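Local coordinates for phosphoribosylaminoimidazole-succinocarboxamide synthase (Saccharomyces cerevisiae, PDB 2CNQ), which catalyses the ATP-dependent joining of aspartate to the carboxylate of CAIR, giving SAICAR in de novo purine biosynthesis, at residues T84-L89 with T100-R105. Sequence-based numbering, arbitrary orientation.
Sequences TIFDYL and TQLEDR
F86 pushes the far edge of its ring against CB of L102 and the N, CA and CB of E103, overlapping both residues. The evidence for an edge-on approach is that E103 N lies in the ring plane, 3.7 Å from F86 CZ, while CB of L102 also sits at the rim, 3.7 Å from CZ. The two ring carbons flanking CZ divide the neighbours: F86 CE1 meets E103 CB at 3.8 Å, and CE2 meets L102 CB, with L102 CD1 farther off. F86 CG stands anti to its own carbonyl carbon (chi1 -66°), which sends the ring across to the other segment although the CA atoms of F86 and E103 remain 8.2 Å apart. No hydrogen bond crosses, so the contact is van der Waals in kind. In the conformer modelled here, CG2 of I85 lies over one ring face, offset toward the rim, and K99 adds a cation-pi contact. With an alanine at F86, CB of L102 and the N and CB of E103 would probably lose their apolar neighbour and K99 its ring partner.

Both backbones turn sharply. Residues 85-88 form a 3-10 segment, where D87 N bonds to T84 O and Y88 N to I85 O; D87 OD2 folds back to accept T84 N at 2.8 Å, with a nearly straight N-H...O angle of 166°. On the other segment, L102 to R105 make a type II beta turn. L102 also touches V34 of strand 30-35, and I85, which lines the bound AMP pocket, reaches L32 there. The arrangement is thus a 3-10 turn packed by an aromatic edge against a helix-to-strand turn, joining the loop after strand 73-74 to the entry of edge strand 106-110 in the four-stranded antiparallel sheet.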
ATOM      1  N   THR A  84      16.427 -17.830  -3.097  1.00  9.65           N
ATOM      2  CA  THR A  84      15.777 -16.881  -2.263  1.00  9.47           C
ATOM      3  C   THR A  84      16.457 -15.574  -2.471  1.00  8.16           C
ATOM      4  O   THR A  84      17.512 -15.475  -3.062  1.00  7.62           O
ATOM      5  CB  THR A  84      15.879 -17.239  -0.796  1.00 10.75           C
ATOM      6  OG1 THR A  84      17.203 -16.968  -0.394  1.00 11.57           O
ATOM      7  CG2 THR A  84      15.551 -18.689  -0.527  1.00 12.94           C
ATOM      8  N   ILE A  85      15.877 -14.555  -1.894  1.00  7.91           N
ATOM      9  CA  ILE A  85      16.517 -13.277  -1.959  1.00  7.57           C
ATOM     10  C   ILE A  85      17.914 -13.322  -1.399  1.00  6.78           C
ATOM     11  O   ILE A  85      18.774 -12.612  -1.847  1.00  6.76           O
ATOM     12  CB  ILE A  85      15.667 -12.259  -1.188  0.56  7.92           C
ATOM     13  CG1 ILE A  85      16.149 -10.881  -1.531  0.56  6.69           C
ATOM     14  CG2 ILE A  85      15.675 -12.494   0.335  0.56  7.92           C
ATOM     15  CD1 ILE A  85      15.324  -9.800  -0.936  0.56  7.86           C
ATOM     16  N   PHE A  86      18.142 -14.164  -0.413  1.00  6.61           N
ATOM     17  CA  PHE A  86      19.466 -14.200   0.191  1.00  6.80           C
ATOM     18  C   PHE A  86      20.512 -14.674  -0.748  1.00  6.73           C
ATOM     19  O   PHE A  86      21.661 -14.293  -0.624  1.00  7.33           O
ATOM     20  CB  PHE A  86      19.425 -15.054   1.430  1.00  7.00           C
ATOM     21  CG  PHE A  86      18.579 -14.422   2.444  1.00  6.84           C
ATOM     22  CD1 PHE A  86      17.255 -14.780   2.605  1.00  8.21           C
ATOM     23  CD2 PHE A  86      19.059 -13.357   3.168  1.00  7.48           C
ATOM     24  CE1 PHE A  86      16.455 -14.095   3.483  1.00  8.27           C
ATOM     25  CE2 PHE A  86      18.255 -12.667   4.026  1.00  8.12           C
ATOM     26  CZ  PHE A  86      16.961 -13.025   4.163  1.00  8.91           C
ATOM     27  N   ASP A  87      20.129 -15.461  -1.718  1.00  6.91           N
ATOM     28  CA  ASP A  87      21.079 -15.871  -2.730  1.00  7.18           C
ATOM     29  C   ASP A  87      21.546 -14.717  -3.546  1.00  7.01           C
ATOM     30  O   ASP A  87      22.587 -14.803  -4.151  1.00  8.32           O
ATOM     31  CB  ASP A  87      20.469 -16.923  -3.604  1.00  8.08           C
ATOM     32  CG  ASP A  87      20.206 -18.165  -2.849  1.00  9.43           C
ATOM     33  OD1 ASP A  87      21.126 -18.620  -2.137  1.00 13.15           O
ATOM     34  OD2 ASP A  87      19.095 -18.665  -2.910  1.00 11.66           O
ATOM     35  N   TYR A  88      20.780 -13.648  -3.592  1.00  6.55           N
ATOM     36  CA  TYR A  88      21.037 -12.464  -4.352  1.00  6.82           C
ATOM     37  C   TYR A  88      21.597 -11.355  -3.512  1.00  6.72           C
ATOM     38  O   TYR A  88      21.748 -10.255  -3.989  1.00  7.61           O
ATOM     39  CB  TYR A  88      19.737 -12.002  -5.006  1.00  7.03           C
ATOM     40  CG  TYR A  88      19.318 -12.907  -6.100  1.00  7.00           C
ATOM     41  CD1 TYR A  88      18.755 -14.139  -5.847  1.00  8.25           C
ATOM     42  CD2 TYR A  88      19.458 -12.522  -7.403  1.00  7.61           C
ATOM     43  CE1 TYR A  88      18.408 -14.962  -6.866  1.00  9.24           C
ATOM     44  CE2 TYR A  88      19.099 -13.339  -8.420  1.00  8.51           C
ATOM     45  CZ  TYR A  88      18.573 -14.563  -8.146  1.00  9.26           C
ATOM     46  OH  TYR A  88      18.212 -15.420  -9.150  1.00 11.29           O
ATOM     47  N   LEU A  89      21.942 -11.635  -2.275  1.00  6.51           N
ATOM     48  CA  LEU A  89      22.494 -10.678  -1.385  1.00  6.58           C
ATOM     49  C   LEU A  89      23.844 -11.134  -0.965  1.00  6.77           C
ATOM     50  O   LEU A  89      24.163 -12.300  -0.994  1.00  6.94           O
ATOM     51  CB  LEU A  89      21.615 -10.528  -0.156  1.00  6.65           C
ATOM     52  CG  LEU A  89      20.236  -9.977  -0.449  1.00  6.74           C
ATOM     53  CD1 LEU A  89      19.419 -10.032   0.813  1.00  7.63           C
ATOM     54  CD2 LEU A  89      20.313  -8.562  -0.957  1.00  7.73           C
ATOM     55  N   THR A 100      17.488 -12.781  10.048  1.00  6.45           N
ATOM     56  CA  THR A 100      16.270 -12.691  10.820  1.00  6.80           C
ATOM     57  C   THR A 100      15.601 -11.348  10.646  1.00  6.53           C
ATOM     58  O   THR A 100      14.415 -11.237  10.840  1.00  8.52           O
ATOM     59  CB  THR A 100      16.528 -12.942  12.274  1.00  7.32           C
ATOM     60  OG1 THR A 100      17.480 -12.007  12.718  0.80  6.19           O
ATOM     61  CG2 THR A 100      16.948 -14.355  12.539  0.80  6.59           C
ATOM     62  N   GLN A 101      16.357 -10.333  10.308  1.00  6.24           N
ATOM     63  CA  GLN A 101      15.810  -9.038  10.084  1.00  6.68           C
ATOM     64  C   GLN A 101      15.252  -8.851   8.700  1.00  6.57           C
ATOM     65  O   GLN A 101      14.609  -7.817   8.440  1.00  8.03           O
ATOM     66  CB  GLN A 101      16.885  -7.992  10.237  1.00  6.40           C
ATOM     67  CG  GLN A 101      17.522  -7.970  11.563  1.00  6.32           C
ATOM     68  CD  GLN A 101      18.465  -6.829  11.636  1.00  6.78           C
ATOM     69  OE1 GLN A 101      18.027  -5.688  11.617  1.00  7.33           O
ATOM     70  NE2 GLN A 101      19.752  -7.091  11.605  1.00  6.95           N
ATOM     71  N   LEU A 102      15.550  -9.768   7.806  1.00  5.56           N
ATOM     72  CA  LEU A 102      15.223  -9.594   6.428  1.00  5.27           C
ATOM     73  C   LEU A 102      14.270 -10.610   5.905  1.00  5.37           C
ATOM     74  O   LEU A 102      13.528 -10.343   4.986  1.00  5.43           O
ATOM     75  CB  LEU A 102      16.501  -9.648   5.618  1.00  5.41           C
ATOM     76  CG  LEU A 102      17.486  -8.529   5.918  1.00  5.72           C
ATOM     77  CD1 LEU A 102      18.752  -8.777   5.163  1.00  7.05           C
ATOM     78  CD2 LEU A 102      16.890  -7.189   5.571  1.00  6.69           C
ATOM     79  N   GLU A 103      14.335 -11.824   6.410  1.00  5.49           N
ATOM     80  CA  GLU A 103      13.615 -12.879   5.778  1.00  5.84           C
ATOM     81  C   GLU A 103      12.131 -12.619   5.844  1.00  5.56           C
ATOM     82  O   GLU A 103      11.609 -12.145   6.826  1.00  5.95           O
ATOM     83  CB  GLU A 103      13.982 -14.209   6.392  0.57  6.16           C
ATOM     84  CG  GLU A 103      13.566 -14.349   7.835  0.57  6.08           C
ATOM     85  CD  GLU A 103      14.190 -15.518   8.518  0.57  6.96           C
ATOM     86  OE1 GLU A 103      14.828 -16.347   7.857  0.57 10.20           O
ATOM     87  OE2 GLU A 103      14.060 -15.602   9.746  0.57  7.33           O
ATOM     88  N   ASP A 104      11.473 -12.950   4.749  1.00  5.85           N
ATOM     89  CA  ASP A 104      10.038 -12.882   4.583  1.00  5.81           C
ATOM     90  C   ASP A 104       9.473 -11.510   4.525  1.00  5.77           C
ATOM     91  O   ASP A 104       8.286 -11.377   4.280  1.00  7.05           O
ATOM     92  CB  ASP A 104       9.320 -13.704   5.639  1.00  6.75           C
ATOM     93  CG  ASP A 104       9.681 -15.127   5.550  1.00  8.93           C
ATOM     94  OD1 ASP A 104      10.038 -15.703   6.579  1.00 12.42           O
ATOM     95  OD2 ASP A 104       9.603 -15.658   4.434  1.00 11.68           O
ATOM     96  N   ARG A 105      10.291 -10.495   4.688  1.00  5.15           N
ATOM     97  CA  ARG A 105       9.799  -9.140   4.679  1.00  5.18           C
ATOM     98  C   ARG A 105      10.574  -8.305   3.695  1.00  5.40           C
ATOM     99  O   ARG A 105      10.483  -7.103   3.715  1.00  5.69           O
ATOM    100  CB  ARG A 105       9.901  -8.518   6.041  1.00  5.18           C
ATOM    101  CG  ARG A 105      11.292  -8.502   6.573  1.00  5.72           C
ATOM    102  CD  ARG A 105      11.413  -7.812   7.867  1.00  6.14           C
ATOM    103  NE  ARG A 105      10.721  -8.486   8.939  1.00  6.20           N
ATOM    104  CZ  ARG A 105       9.652  -8.044   9.570  1.00  5.62           C
ATOM    105  NH1 ARG A 105       9.062  -6.948   9.220  1.00  5.93           N
ATOM    106  NH2 ARG A 105       9.172  -8.709  10.593  1.00  6.41           N
TER